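PDB 6FCG: glycoside hydrolase, GH17 family from Formosa sp. Hel1_33_131, which probably hydrolyses internal beta-1,3-glucosidic bonds of the algal storage glucan laminarin, acting as a family 17 endo-laminarinase. Local coordinates for residues S53-Y57 against R92-T96; Y89-L93 against E146-A150; A170-W174 against P221-V225; N251-G256 against M274-Y280; W308-S312 against A323-E329. All coordinates share one frame; numbering follows the deposited sequence.

Contact 1 (S53-Y57 against R92-T96); sequences SYGGY and RLAHT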
# COMPACT_ATOMS: atom_id res chain seq x y z
N SER A 53 13.08 36.58 8.75
CA SER A 53 13.56 36.30 7.39
C SER A 53 12.57 36.88 6.36
O SER A 53 11.33 36.74 6.53
CB SER A 53 13.76 34.80 7.19
OG SER A 53 14.87 34.34 7.94
N TYR A 54 13.08 37.53 5.31
CA TYR A 54 12.21 38.24 4.36
C TYR A 54 12.54 38.04 2.88
O TYR A 54 13.69 38.10 2.45
CB TYR A 54 12.16 39.75 4.66
CG TYR A 54 11.39 40.54 3.62
CD1 TYR A 54 10.02 40.59 3.63
CD2 TYR A 54 12.05 41.18 2.57
CE1 TYR A 54 9.31 41.29 2.66
CE2 TYR A 54 11.36 41.88 1.60
CZ TYR A 54 9.99 41.92 1.64
OH TYR A 54 9.33 42.63 0.68
N GLY A 55 11.48 37.80 2.13
CA GLY A 55 11.48 37.90 0.69
C GLY A 55 10.16 38.52 0.28
O GLY A 55 9.11 38.24 0.88
N GLY A 56 10.19 39.28 -0.81
CA GLY A 56 9.07 40.10 -1.27
C GLY A 56 8.51 39.69 -2.62
O GLY A 56 7.66 40.36 -3.17
N TYR A 57 9.02 38.58 -3.14
CA TYR A 57 8.56 38.02 -4.40
C TYR A 57 7.12 37.59 -4.25
O TYR A 57 6.75 37.02 -3.22
CB TYR A 57 9.40 36.81 -4.77
CG TYR A 57 10.84 37.09 -5.11
CD1 TYR A 57 11.22 37.54 -6.37
CD2 TYR A 57 11.85 36.88 -4.16
CE1 TYR A 57 12.56 37.77 -6.68
CE2 TYR A 57 13.18 37.13 -4.46
CZ TYR A 57 13.53 37.57 -5.71
OH TYR A 57 14.84 37.76 -6.02
N ARG A 92 22.95 38.60 -5.79
CA ARG A 92 23.09 38.36 -7.23
C ARG A 92 21.92 38.99 -7.99
O ARG A 92 22.10 39.66 -9.00
CB ARG A 92 23.11 36.84 -7.45
CG ARG A 92 23.74 36.35 -8.73
CD ARG A 92 23.48 34.86 -8.90
NE ARG A 92 22.48 34.71 -9.94
CZ ARG A 92 21.30 34.14 -9.83
NH1 ARG A 92 20.88 33.59 -8.72
NH2 ARG A 92 20.52 34.13 -10.89
N LEU A 93 20.71 38.68 -7.56
CA LEU A 93 19.55 39.27 -8.13
C LEU A 93 19.38 40.61 -7.47
O LEU A 93 19.94 40.87 -6.41
CB LEU A 93 18.34 38.34 -7.90
CG LEU A 93 18.45 36.91 -8.48
CD1 LEU A 93 17.20 36.07 -8.19
CD2 LEU A 93 18.75 36.88 -9.99
N ALA A 94 18.56 41.45 -8.08
CA ALA A 94 18.36 42.86 -7.67
C ALA A 94 17.62 43.03 -6.33
O ALA A 94 17.71 44.09 -5.71
CB ALA A 94 17.59 43.59 -8.76
N HIS A 95 16.86 42.00 -5.95
CA HIS A 95 15.98 42.01 -4.79
C HIS A 95 16.54 42.68 -3.52
O HIS A 95 15.91 43.55 -2.95
CB HIS A 95 15.56 40.55 -4.56
CG HIS A 95 14.71 40.32 -3.36
ND1 HIS A 95 15.17 39.68 -2.22
CD2 HIS A 95 13.40 40.58 -3.13
CE1 HIS A 95 14.20 39.59 -1.34
NE2 HIS A 95 13.12 40.14 -1.86
N THR A 96 17.73 42.29 -3.07
CA THR A 96 18.28 42.80 -1.82
C THR A 96 18.61 44.28 -1.94
O THR A 96 18.36 45.05 -1.03
CB THR A 96 19.53 42.01 -1.45
OG1 THR A 96 19.13 40.67 -1.13
CG2 THR A 96 20.30 42.65 -0.28

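Contact 2 (Y89-L93 against E146-A150); sequences YNVRL and EIDRA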
# COMPACT_ATOMS: atom_id res chain seq x y z
N TYR A 89 19.05 36.74 1.33
CA TYR A 89 19.76 35.48 0.98
C TYR A 89 20.86 35.56 -0.09
O TYR A 89 21.87 34.86 -0.00
CB TYR A 89 18.74 34.38 0.63
CG TYR A 89 18.00 33.92 1.85
CD1 TYR A 89 16.87 34.60 2.28
CD2 TYR A 89 18.45 32.84 2.60
CE1 TYR A 89 16.21 34.22 3.45
CE2 TYR A 89 17.79 32.43 3.75
CZ TYR A 89 16.67 33.12 4.18
OH TYR A 89 15.99 32.73 5.30
N ASN A 90 20.64 36.40 -1.09
CA ASN A 90 21.67 36.68 -2.05
C ASN A 90 21.68 38.13 -2.48
O ASN A 90 20.74 38.87 -2.22
CB ASN A 90 21.54 35.79 -3.27
CG ASN A 90 20.29 36.07 -4.06
OD1 ASN A 90 19.24 35.52 -3.74
ND2 ASN A 90 20.36 36.90 -5.06
N VAL A 91 22.80 38.50 -3.07
CA VAL A 91 23.02 39.81 -3.69
C VAL A 91 23.35 39.71 -5.19
O VAL A 91 23.93 40.61 -5.79
CB VAL A 91 24.04 40.67 -2.93
CG1 VAL A 91 23.59 40.94 -1.52
CG2 VAL A 91 25.48 40.10 -2.86
N ARG A 92 22.95 38.60 -5.79
CA ARG A 92 23.09 38.36 -7.23
C ARG A 92 21.92 38.99 -7.99
O ARG A 92 22.10 39.66 -9.00
CB ARG A 92 23.11 36.84 -7.45
CG ARG A 92 23.74 36.35 -8.73
CD ARG A 92 23.48 34.86 -8.90
NE ARG A 92 22.48 34.71 -9.94
CZ ARG A 92 21.30 34.14 -9.83
NH1 ARG A 92 20.88 33.59 -8.72
NH2 ARG A 92 20.52 34.13 -10.89
N LEU A 93 20.71 38.68 -7.56
CA LEU A 93 19.55 39.27 -8.13
C LEU A 93 19.38 40.61 -7.47
O LEU A 93 19.94 40.87 -6.41
CB LEU A 93 18.34 38.34 -7.90
CG LEU A 93 18.45 36.91 -8.48
CD1 LEU A 93 17.20 36.07 -8.19
CD2 LEU A 93 18.75 36.88 -9.99
N GLU A 146 30.09 38.01 -5.76
CA GLU A 146 28.99 38.06 -4.81
C GLU A 146 29.46 38.73 -3.50
O GLU A 146 28.78 39.59 -2.95
CB GLU A 146 28.43 36.66 -4.57
CG GLU A 146 27.34 36.48 -3.50
CD GLU A 146 25.91 36.74 -3.96
OE1 GLU A 146 24.89 36.84 -3.18
OE2 GLU A 146 25.80 36.85 -5.17
N ILE A 147 30.63 38.35 -3.02
CA ILE A 147 31.18 39.01 -1.84
C ILE A 147 31.41 40.52 -2.15
O ILE A 147 31.05 41.37 -1.32
CB ILE A 147 32.47 38.31 -1.34
CG1 ILE A 147 32.14 36.92 -0.77
CG2 ILE A 147 33.20 39.18 -0.31
CD1 ILE A 147 31.36 36.89 0.53
N ASP A 148 31.98 40.84 -3.32
CA ASP A 148 32.19 42.24 -3.71
C ASP A 148 30.88 43.03 -3.70
O ASP A 148 30.83 44.15 -3.22
CB ASP A 148 32.85 42.40 -5.11
CG ASP A 148 34.31 41.89 -5.16
OD1 ASP A 148 34.97 41.71 -4.10
OD2 ASP A 148 34.78 41.60 -6.29
N ARG A 149 29.82 42.45 -4.24
CA ARG A 149 28.54 43.16 -4.29
C ARG A 149 27.95 43.40 -2.88
O ARG A 149 27.29 44.41 -2.65
CB ARG A 149 27.55 42.45 -5.20
CG ARG A 149 27.83 42.63 -6.68
CD ARG A 149 26.78 41.97 -7.57
NE ARG A 149 26.54 40.54 -7.28
CZ ARG A 149 27.12 39.49 -7.87
NH1 ARG A 149 28.05 39.65 -8.78
NH2 ARG A 149 26.78 38.25 -7.49
N ALA A 150 28.18 42.46 -1.98
CA ALA A 150 27.72 42.55 -0.61
C ALA A 150 28.42 43.70 0.07
O ALA A 150 27.81 44.49 0.79
CB ALA A 150 28.00 41.24 0.12

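Contact 3 (A170-W174 against P221-V225); sequences AMVKW and PQYHV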
# COMPACT_ATOMS: atom_id res chain seq x y z
N ALA A 170 25.43 26.69 3.58
CA ALA A 170 26.39 26.35 2.57
C ALA A 170 27.36 25.25 2.98
O ALA A 170 28.06 24.75 2.13
CB ALA A 170 27.14 27.61 2.13
N MET A 171 27.41 24.90 4.27
CA MET A 171 28.30 23.85 4.79
C MET A 171 27.59 22.56 5.13
O MET A 171 28.23 21.52 5.30
CB MET A 171 29.03 24.32 6.06
CG MET A 171 30.00 25.47 5.83
SD MET A 171 30.84 26.05 7.32
CE MET A 171 29.46 26.78 8.18
N VAL A 172 26.27 22.59 5.19
CA VAL A 172 25.54 21.38 5.58
C VAL A 172 25.63 20.31 4.47
O VAL A 172 25.38 20.59 3.30
CB VAL A 172 24.07 21.71 5.96
CG1 VAL A 172 23.15 21.85 4.73
CG2 VAL A 172 23.51 20.67 6.91
N LYS A 173 26.00 19.09 4.86
CA LYS A 173 26.38 18.04 3.88
C LYS A 173 25.20 17.51 3.04
O LYS A 173 25.43 16.92 2.00
CB LYS A 173 27.04 16.87 4.58
CG LYS A 173 28.23 17.22 5.46
CD LYS A 173 29.41 17.79 4.71
CE LYS A 173 30.62 17.89 5.63
NZ LYS A 173 31.64 18.76 4.97
N TRP A 174 23.97 17.72 3.49
CA TRP A 174 22.78 17.39 2.73
C TRP A 174 22.32 18.44 1.71
O TRP A 174 21.42 18.18 0.94
CB TRP A 174 21.61 16.97 3.65
CG TRP A 174 21.24 17.87 4.84
CD1 TRP A 174 21.45 17.58 6.17
CD2 TRP A 174 20.54 19.15 4.81
NE1 TRP A 174 20.95 18.61 6.96
CE2 TRP A 174 20.38 19.57 6.16
CE3 TRP A 174 20.05 19.98 3.77
CZ2 TRP A 174 19.78 20.75 6.48
CZ3 TRP A 174 19.44 21.16 4.09
CH2 TRP A 174 19.32 21.54 5.43
N PRO A 221 29.69 14.43 14.58
CA PRO A 221 31.07 14.94 14.78
C PRO A 221 31.98 14.94 13.53
O PRO A 221 33.08 15.47 13.57
CB PRO A 221 31.63 14.05 15.90
CG PRO A 221 30.79 12.83 15.85
CD PRO A 221 29.41 13.27 15.44
N GLN A 222 31.52 14.32 12.45
CA GLN A 222 32.14 14.48 11.14
C GLN A 222 32.47 15.93 10.80
O GLN A 222 33.45 16.21 10.10
CB GLN A 222 31.17 13.93 10.10
CG GLN A 222 31.66 13.95 8.68
CD GLN A 222 30.57 13.58 7.68
OE1 GLN A 222 29.73 12.72 7.95
NE2 GLN A 222 30.64 14.15 6.48
N TYR A 223 31.60 16.84 11.24
CA TYR A 223 31.79 18.29 11.02
C TYR A 223 32.94 18.88 11.87
O TYR A 223 33.50 19.91 11.49
CB TYR A 223 30.50 19.06 11.30
CG TYR A 223 29.36 18.87 10.33
CD1 TYR A 223 29.25 19.66 9.20
CD2 TYR A 223 28.37 17.89 10.53
CE1 TYR A 223 28.19 19.49 8.31
CE2 TYR A 223 27.31 17.73 9.66
CZ TYR A 223 27.22 18.53 8.55
OH TYR A 223 26.19 18.37 7.68
N HIS A 224 33.33 18.22 12.97
CA HIS A 224 34.36 18.75 13.88
C HIS A 224 35.79 18.73 13.32
O HIS A 224 36.62 17.97 13.80
CB HIS A 224 34.36 18.02 15.22
CG HIS A 224 33.06 18.08 15.94
ND1 HIS A 224 32.76 17.23 16.98
CD2 HIS A 224 31.96 18.84 15.73
CE1 HIS A 224 31.53 17.49 17.41
NE2 HIS A 224 31.03 18.46 16.66
N VAL A 225 36.07 19.60 12.36
CA VAL A 225 37.37 19.67 11.70
C VAL A 225 38.05 21.00 12.08
O VAL A 225 37.41 21.94 12.57
CB VAL A 225 37.26 19.46 10.15
CG1 VAL A 225 36.55 18.14 9.84
CG2 VAL A 225 36.53 20.58 9.44

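Contact 4 (N251-G256 against M274-Y280); sequences NPIFWG and MNRAKTY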
# COMPACT_ATOMS: atom_id res chain seq x y z
N ASN A 251 13.03 12.92 11.62
CA ASN A 251 13.46 12.39 12.89
C ASN A 251 12.36 12.56 13.93
O ASN A 251 12.44 13.40 14.82
CB ASN A 251 14.79 13.01 13.35
CG ASN A 251 15.27 12.44 14.68
OD1 ASN A 251 14.97 11.26 15.03
ND2 ASN A 251 15.97 13.27 15.46
N PRO A 252 11.33 11.72 13.83
CA PRO A 252 10.06 11.96 14.51
C PRO A 252 9.92 11.52 15.95
O PRO A 252 8.80 11.57 16.48
CB PRO A 252 9.06 11.21 13.61
CG PRO A 252 9.84 10.10 13.03
CD PRO A 252 11.28 10.56 12.93
N ILE A 253 11.02 11.17 16.61
CA ILE A 253 10.94 10.55 17.95
C ILE A 253 10.31 11.48 19.01
O ILE A 253 9.68 11.01 19.95
CB ILE A 253 12.28 9.94 18.42
CG1 ILE A 253 12.73 8.69 17.61
CG2 ILE A 253 12.23 9.51 19.88
CD1 ILE A 253 12.57 8.66 16.09
N PHE A 254 10.40 12.79 18.79
CA PHE A 254 9.83 13.83 19.68
C PHE A 254 8.37 14.20 19.38
O PHE A 254 7.73 14.92 20.14
CB PHE A 254 10.69 15.12 19.56
CG PHE A 254 10.43 15.91 18.30
CD1 PHE A 254 9.44 16.88 18.28
CD2 PHE A 254 11.13 15.64 17.13
CE1 PHE A 254 9.17 17.59 17.12
CE2 PHE A 254 10.86 16.35 15.97
CZ PHE A 254 9.88 17.32 15.96
N TRP A 255 7.86 13.75 18.24
CA TRP A 255 6.60 14.25 17.68
C TRP A 255 5.48 13.22 17.81
O TRP A 255 5.58 12.12 17.27
CB TRP A 255 6.80 14.60 16.21
CG TRP A 255 5.59 15.10 15.51
CD1 TRP A 255 4.92 14.47 14.52
CD2 TRP A 255 4.91 16.31 15.76
NE1 TRP A 255 3.86 15.20 14.14
CE2 TRP A 255 3.83 16.35 14.89
CE3 TRP A 255 5.09 17.36 16.64
CZ2 TRP A 255 2.92 17.41 14.86
CZ3 TRP A 255 4.20 18.41 16.62
CH2 TRP A 255 3.13 18.43 15.74
N GLY A 256 4.44 13.59 18.54
CA GLY A 256 3.26 12.77 18.64
C GLY A 256 2.42 13.07 19.86
O GLY A 256 2.65 14.05 20.58
N MET A 274 3.39 20.48 20.72
CA MET A 274 4.08 21.65 20.24
C MET A 274 5.16 22.14 21.20
O MET A 274 6.20 22.64 20.75
CB MET A 274 3.10 22.79 19.92
CG MET A 274 2.26 22.54 18.67
SD MET A 274 3.18 21.96 17.24
CE MET A 274 4.15 23.43 16.89
N ASN A 275 4.96 21.99 22.51
CA ASN A 275 6.02 22.27 23.44
C ASN A 275 7.25 21.38 23.23
O ASN A 275 8.38 21.84 23.34
CB ASN A 275 5.55 22.17 24.89
CG ASN A 275 6.61 22.70 25.85
OD1 ASN A 275 6.70 23.91 26.07
ND2 ASN A 275 7.41 21.81 26.41
N ARG A 276 7.04 20.11 22.91
CA ARG A 276 8.16 19.24 22.60
C ARG A 276 8.95 19.74 21.37
O ARG A 276 10.18 19.58 21.31
CB ARG A 276 7.71 17.77 22.41
CG ARG A 276 7.66 16.94 23.69
CD ARG A 276 7.40 15.46 23.39
NE ARG A 276 6.03 15.26 22.88
CZ ARG A 276 4.95 14.99 23.63
NH1 ARG A 276 5.04 14.87 24.95
NH2 ARG A 276 3.76 14.85 23.05
N ALA A 277 8.24 20.30 20.39
CA ALA A 277 8.85 20.84 19.19
C ALA A 277 9.73 22.04 19.52
O ALA A 277 10.83 22.20 18.95
CB ALA A 277 7.77 21.24 18.19
N LYS A 278 9.23 22.91 20.38
CA LYS A 278 10.02 24.04 20.86
C LYS A 278 11.28 23.56 21.58
O LYS A 278 12.37 23.99 21.29
CB LYS A 278 9.19 24.91 21.79
CG LYS A 278 9.96 25.96 22.57
CD LYS A 278 9.53 25.90 24.03
CE LYS A 278 10.02 27.15 24.75
NZ LYS A 278 9.79 27.11 26.22
N THR A 279 11.10 22.64 22.50
CA THR A 279 12.22 22.11 23.26
C THR A 279 13.29 21.46 22.41
O THR A 279 14.49 21.52 22.72
CB THR A 279 11.59 21.10 24.26
OG1 THR A 279 11.19 21.80 25.44
CG2 THR A 279 12.52 19.97 24.58
N TYR A 280 12.83 20.79 21.36
CA TYR A 280 13.74 20.16 20.41
C TYR A 280 14.66 21.19 19.77
O TYR A 280 15.85 20.96 19.63
CB TYR A 280 12.89 19.46 19.36
CG TYR A 280 13.62 18.62 18.38
CD1 TYR A 280 13.97 17.30 18.71
CD2 TYR A 280 13.93 19.10 17.13
CE1 TYR A 280 14.63 16.50 17.80
CE2 TYR A 280 14.60 18.31 16.21
CZ TYR A 280 14.95 17.01 16.53
OH TYR A 280 15.62 16.25 15.60

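Contact 5 (W308-S312 against A323-E329); sequences WASFS and ATDEYKE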
# COMPACT_ATOMS: atom_id res chain seq x y z
N TRP A 308 7.61 27.13 10.70
CA TRP A 308 6.62 26.06 10.72
C TRP A 308 5.50 26.39 9.73
O TRP A 308 4.72 27.29 9.96
CB TRP A 308 6.08 25.94 12.14
CG TRP A 308 5.36 24.70 12.43
CD1 TRP A 308 4.10 24.36 11.99
CD2 TRP A 308 5.81 23.63 13.23
NE1 TRP A 308 3.75 23.14 12.48
CE2 TRP A 308 4.78 22.65 13.23
CE3 TRP A 308 6.97 23.38 13.94
CZ2 TRP A 308 4.89 21.46 13.93
CZ3 TRP A 308 7.09 22.19 14.63
CH2 TRP A 308 6.05 21.24 14.62
N ALA A 309 5.44 25.67 8.61
CA ALA A 309 4.53 26.00 7.54
C ALA A 309 3.08 25.76 7.88
O ALA A 309 2.75 24.88 8.70
CB ALA A 309 4.93 25.25 6.30
N SER A 310 2.20 26.54 7.27
CA SER A 310 0.76 26.46 7.52
C SER A 310 0.05 25.47 6.60
O SER A 310 -1.14 25.22 6.79
CB SER A 310 0.11 27.82 7.36
OG SER A 310 0.20 28.30 6.03
N PHE A 311 0.76 24.91 5.62
CA PHE A 311 0.15 23.92 4.75
C PHE A 311 1.20 23.02 4.12
O PHE A 311 2.30 23.47 3.84
CB PHE A 311 -0.66 24.62 3.64
CG PHE A 311 -1.47 23.68 2.81
CD1 PHE A 311 -2.73 23.29 3.23
CD2 PHE A 311 -0.95 23.14 1.65
CE1 PHE A 311 -3.48 22.38 2.48
CE2 PHE A 311 -1.70 22.23 0.89
CZ PHE A 311 -2.96 21.85 1.31
N SER A 312 0.86 21.74 3.91
CA SER A 312 1.71 20.80 3.17
C SER A 312 0.89 19.70 2.53
O SER A 312 0.08 19.06 3.19
CB SER A 312 2.73 20.11 4.09
OG SER A 312 3.51 19.14 3.36
N ALA A 323 1.68 18.09 10.83
CA ALA A 323 2.32 19.25 11.46
C ALA A 323 1.76 20.58 10.96
O ALA A 323 1.54 21.49 11.75
CB ALA A 323 3.81 19.19 11.19
N THR A 324 1.50 20.68 9.67
CA THR A 324 1.23 21.95 9.05
C THR A 324 -0.23 22.42 9.11
O THR A 324 -1.11 21.76 8.58
CB THR A 324 1.64 21.92 7.58
OG1 THR A 324 0.98 20.84 6.92
CG2 THR A 324 3.13 21.75 7.47
N ASP A 325 -0.44 23.58 9.74
CA ASP A 325 -1.68 24.36 9.71
C ASP A 325 -1.41 25.68 10.44
O ASP A 325 -0.39 25.79 11.14
CB ASP A 325 -2.87 23.60 10.35
CG ASP A 325 -2.60 23.21 11.80
OD1 ASP A 325 -2.52 24.14 12.64
OD2 ASP A 325 -2.49 21.99 12.09
N GLU A 326 -2.31 26.65 10.34
CA GLU A 326 -2.06 27.98 10.89
C GLU A 326 -2.03 28.04 12.41
O GLU A 326 -1.39 28.95 13.00
CB GLU A 326 -3.07 28.98 10.38
CG GLU A 326 -2.92 29.24 8.89
CD GLU A 326 -3.86 30.31 8.34
OE1 GLU A 326 -4.41 31.11 9.13
OE2 GLU A 326 -4.05 30.34 7.11
N TYR A 327 -2.71 27.09 13.06
CA TYR A 327 -2.78 27.05 14.52
C TYR A 327 -1.45 26.59 15.10
O TYR A 327 -0.90 27.21 16.02
CB TYR A 327 -3.93 26.14 14.97
CG TYR A 327 -4.18 26.07 16.47
CD1 TYR A 327 -4.42 27.23 17.21
CD2 TYR A 327 -4.24 24.85 17.13
CE1 TYR A 327 -4.68 27.17 18.57
CE2 TYR A 327 -4.51 24.79 18.49
CZ TYR A 327 -4.73 25.95 19.21
OH TYR A 327 -4.99 25.88 20.54
N LYS A 328 -0.93 25.49 14.59
CA LYS A 328 0.35 24.99 15.07
C LYS A 328 1.47 25.95 14.73
O LYS A 328 2.41 26.05 15.49
CB LYS A 328 0.65 23.59 14.56
CG LYS A 328 -0.28 22.55 15.12
CD LYS A 328 0.29 21.17 14.91
CE LYS A 328 -0.58 20.27 14.06
NZ LYS A 328 -1.77 19.65 14.57
N GLU A 329 1.37 26.64 13.59
CA GLU A 329 2.34 27.67 13.22
C GLU A 329 2.37 28.78 14.26
O GLU A 329 3.45 29.22 14.69
CB GLU A 329 2.04 28.28 11.85
CG GLU A 329 2.99 29.40 11.48
CD GLU A 329 2.59 30.14 10.24
OE1 GLU A 329 3.52 30.34 9.47
OE2 GLU A 329 1.39 30.56 10.04
O HOH W 1 -1.60 21.12 5.38

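Contact 1 (S53-Y57 against R92-T96)
The ring of Tyr57 overlaps the imidazole of His95 in an offset stack. The centroids of the Tyr57 and His95 rings are 4.5 Å apart, and the planes are 22° from parallel. Tyr57 CE2 lies over the centre of the imidazole, 3.7 Å from His95 CG. The phenol reaches on across the His95 stem, where Tyr57 OH touches His95 CB at 3.2 Å. The same oxygen borders Leu93 CD1 at 3.6 Å, and the Leu93 and Tyr57 side chains cross at about a right angle. Tyr57 OH hydrogen-bonds Gln65 NE2, and Trp357 meets the Tyr57 ring edge to face.

With His95 CG anti to the backbone N (chi1 177°), the imidazole swings across to the backbone of 53-57. His95 NE2 accepts Gly56 N at 3.2 Å, with the donor tilted only moderately from the ring plane. Gly55 CA lies 3.8 Å from His95 NE2, oblique to the ring. One bond thus fixes the imidazole nitrogen while the tyrosine covers a ring face. With an alanine here, Gly56 N would probably lose this acceptor and the Tyr57 ring would be set free to tilt.

The contact joins the loops after the adjacent parallel strands 50-53 and 83-87, at the C-terminal end of the TIM-barrel strands, the end that carries the active site in this fold.

Contact 2 (Y89-L93 against E146-A150)
Arg149 reaches Val91 from helix 143-156, an outer helix of the TIM barrel. Val91 sits in the loop after strand 83-87. Arg149 CB starts the contact 3.9 Å from Val91 CG2. The chain then bends at chi3 (-54°), so that Arg149 CD passes Val91 O at 3.6 Å and NE turns in to bond it. Arg149 NE donates to Val91 O at 3.0 Å, from above the carbonyl plane. At the tip, Arg149 NH2 lies 3.7 Å from Arg92 CA and donates to Glu146 OE2 in a salt bridge.

The two arginine side chains run side by side in the same direction, with their guanidinium planes nearly perpendicular. Their charged ends stay apart. Arg92 pairs instead with the C-terminal carboxylate of His430 of a second subunit, while Arg149 has Glu146. The salt bridge probably helps hold the Glu146 carboxylate in position.

Val91 is the most covered residue here. Its CG2 packs against the helix and meets Ala150 CB at 4.1 Å, while Val119 of the neighbouring strand also touches its side chain. Both backbone polar groups of Val91 bond side chains of the helix. Glu146 OE1, which also accepts Trp122 N, takes Val91 N at 2.7 Å in a nearly straight bond (175°).

Contact 3 (A170-W174 against P221-V225)
Tyr223 and Lys173 slide past each other in opposite directions. The phenol points at the backbone of 170-174, and the lysine stem runs back along the ring. Tyr223 CG is anti to its carbonyl carbon (chi1 -70°), which sends the ring to the 170-174 backbone. Lys173 bends at chi2 (-65°) and then extends. Its CG comes obliquely to the ring, 3.5 Å from Tyr223 CZ, and Lys173 CE follows at 4.0 Å from Tyr223 CE1. Gln222 crosses the far part of the same stem, its NE2 3.8 Å from Lys173 CE. The Tyr223 edge is used too: Met171 O lies in the ring plane, 3.6 Å from CE1. Val172 CG2 lies 3.6 Å from Tyr223 OH.

The contact joins two loops on the TIM-barrel scaffold. One follows strand 161-168 and the other precedes helix 226-234. Gln222 also packs on Pro221 of a second subunit, and its side chain is about 5 Å from a bound calcium ion.

Lys173 N donates to Tyr223 OH at 2.9 Å, almost straight at 175°. The phenol oxygen therefore serves as acceptor for a backbone amide, and the lysine contributes its amide and its methylenes rather than its charge. The one hydrogen bond between the segments is neutral, with lysine methylenes packed beside it.

Contact 4 (N251-G256 against M274-Y280)
Phe254 has CG between its backbone N and carbonyl carbon (chi1 77°), and Tyr280 has CG anti to its N (chi1 -173°). These torsions lay the two rings face to face. The Phe254 and Tyr280 centroids are 4.3 Å apart, and Phe254 CD2 meets Tyr280 CD1 at 3.6 Å. The other face of Phe254 is covered by Trp255 CB. Phe254 CE1 packs 4.1 Å from Ala277 CB. At the edge of the Tyr280 ring, Asn251 ND2 donates to Tyr280 OH at 3.0 Å, and that hydroxyl also bonds Asp247.

The contact belongs to the TIM barrel's long helix 266-294, which lies between strands 238-241 and 301-305 in the chain. Segment 251-256 joins helix 244-250 to the short strand 257-258.

Arg276 holds the other end of the loop. Its guanidinium edge faces two carbonyls. Arg276 NH2 donates to Gly256 O at 2.8 Å, and its NE bonds Phe254 O only weakly. NH2 also forms a salt bridge with Glu261, so the loop and a nearby carboxylate share one cation. Trp255 and Met274 lie side by side. Met274 SD sits in the indole plane at its edge, 3.7 Å from Trp255 CZ3, a Met-aromatic contact. Trp255 NE1 bonds Ser321 O.

Contact 5 (W308-S312 against A323-E329)
Trp308, Thr324 and Ser310 bury the most surface in this contact: Trp308 and Ser310 from 308-312, Thr324 from 323-329. The contact closes the loop between strand 301-305 and helix 326-342 of the TIM barrel, and 323-325 lead straight into that helix. Trp308 has CG anti to its backbone N (chi1 -164°), which carries the indole across to Ala323. Trp308 NE1 donates to Ala323 O at 2.9 Å. The bond is nearly straight and in the indole plane, although the donor stands well above the carbonyl plane. Beside it Trp308 CZ2 packs on Ala323 CB at 3.7 Å, and Lys328 O lies over one face of the indole. Met274 and Ala277 of helix 266-294 also touch this ring. An alanine in place of Trp308 would probably leave Ala323 O without its donor and open a gap between this loop and helix 266-294.

Thr324 fits beside the backbone of 309-312. Its CG2 is 4.1 Å from Ala309 CB, and its OG1 bonds Tyr316 O. Thr324 CA makes a CH-O contact with Ala309 O at 3.3 Å. The next residue repeats this, with Asp325 CA at 3.1 Å from Ser310 O. Ser310 CB meets Glu326 CG at 3.7 Å, while Ser310 OG turns to Lys380.

Asp325 is the N-cap of the helix. Its OD1 accepts Lys328 N, and weakly Tyr327 N, while OD2 forms a long salt bridge with Lys328 NZ. Lys328 NZ also hydrogen-bonds Glu418 O. At the far end, a water accepts Ser312 N at 2.9 Å.

Contacts 1, 2 and 5 are buried, contacts 3 and 4 only partly. Contacts 1 and 2 share Arg92 and Leu93: one loop faces its neighbour on one flank and helix 143-156 on another, and Thr96 OG1 bonds Asn90 O. Contacts 4 and 5 touch through Met274 and Ala277, which meet Trp308; they lie across the chain's centre from contact 2. Contact 3 stands apart, its nearest atoms about 9 Å from those of contact 2, and lies near a calcium ion and other subunits. The chemistry differs: ring stacking in contacts 1 and 4, charge and backbone bonds in contact 2, a lone phenol bond in contact 3, and an indole-to-carbonyl bond beside an N-cap in contact 5.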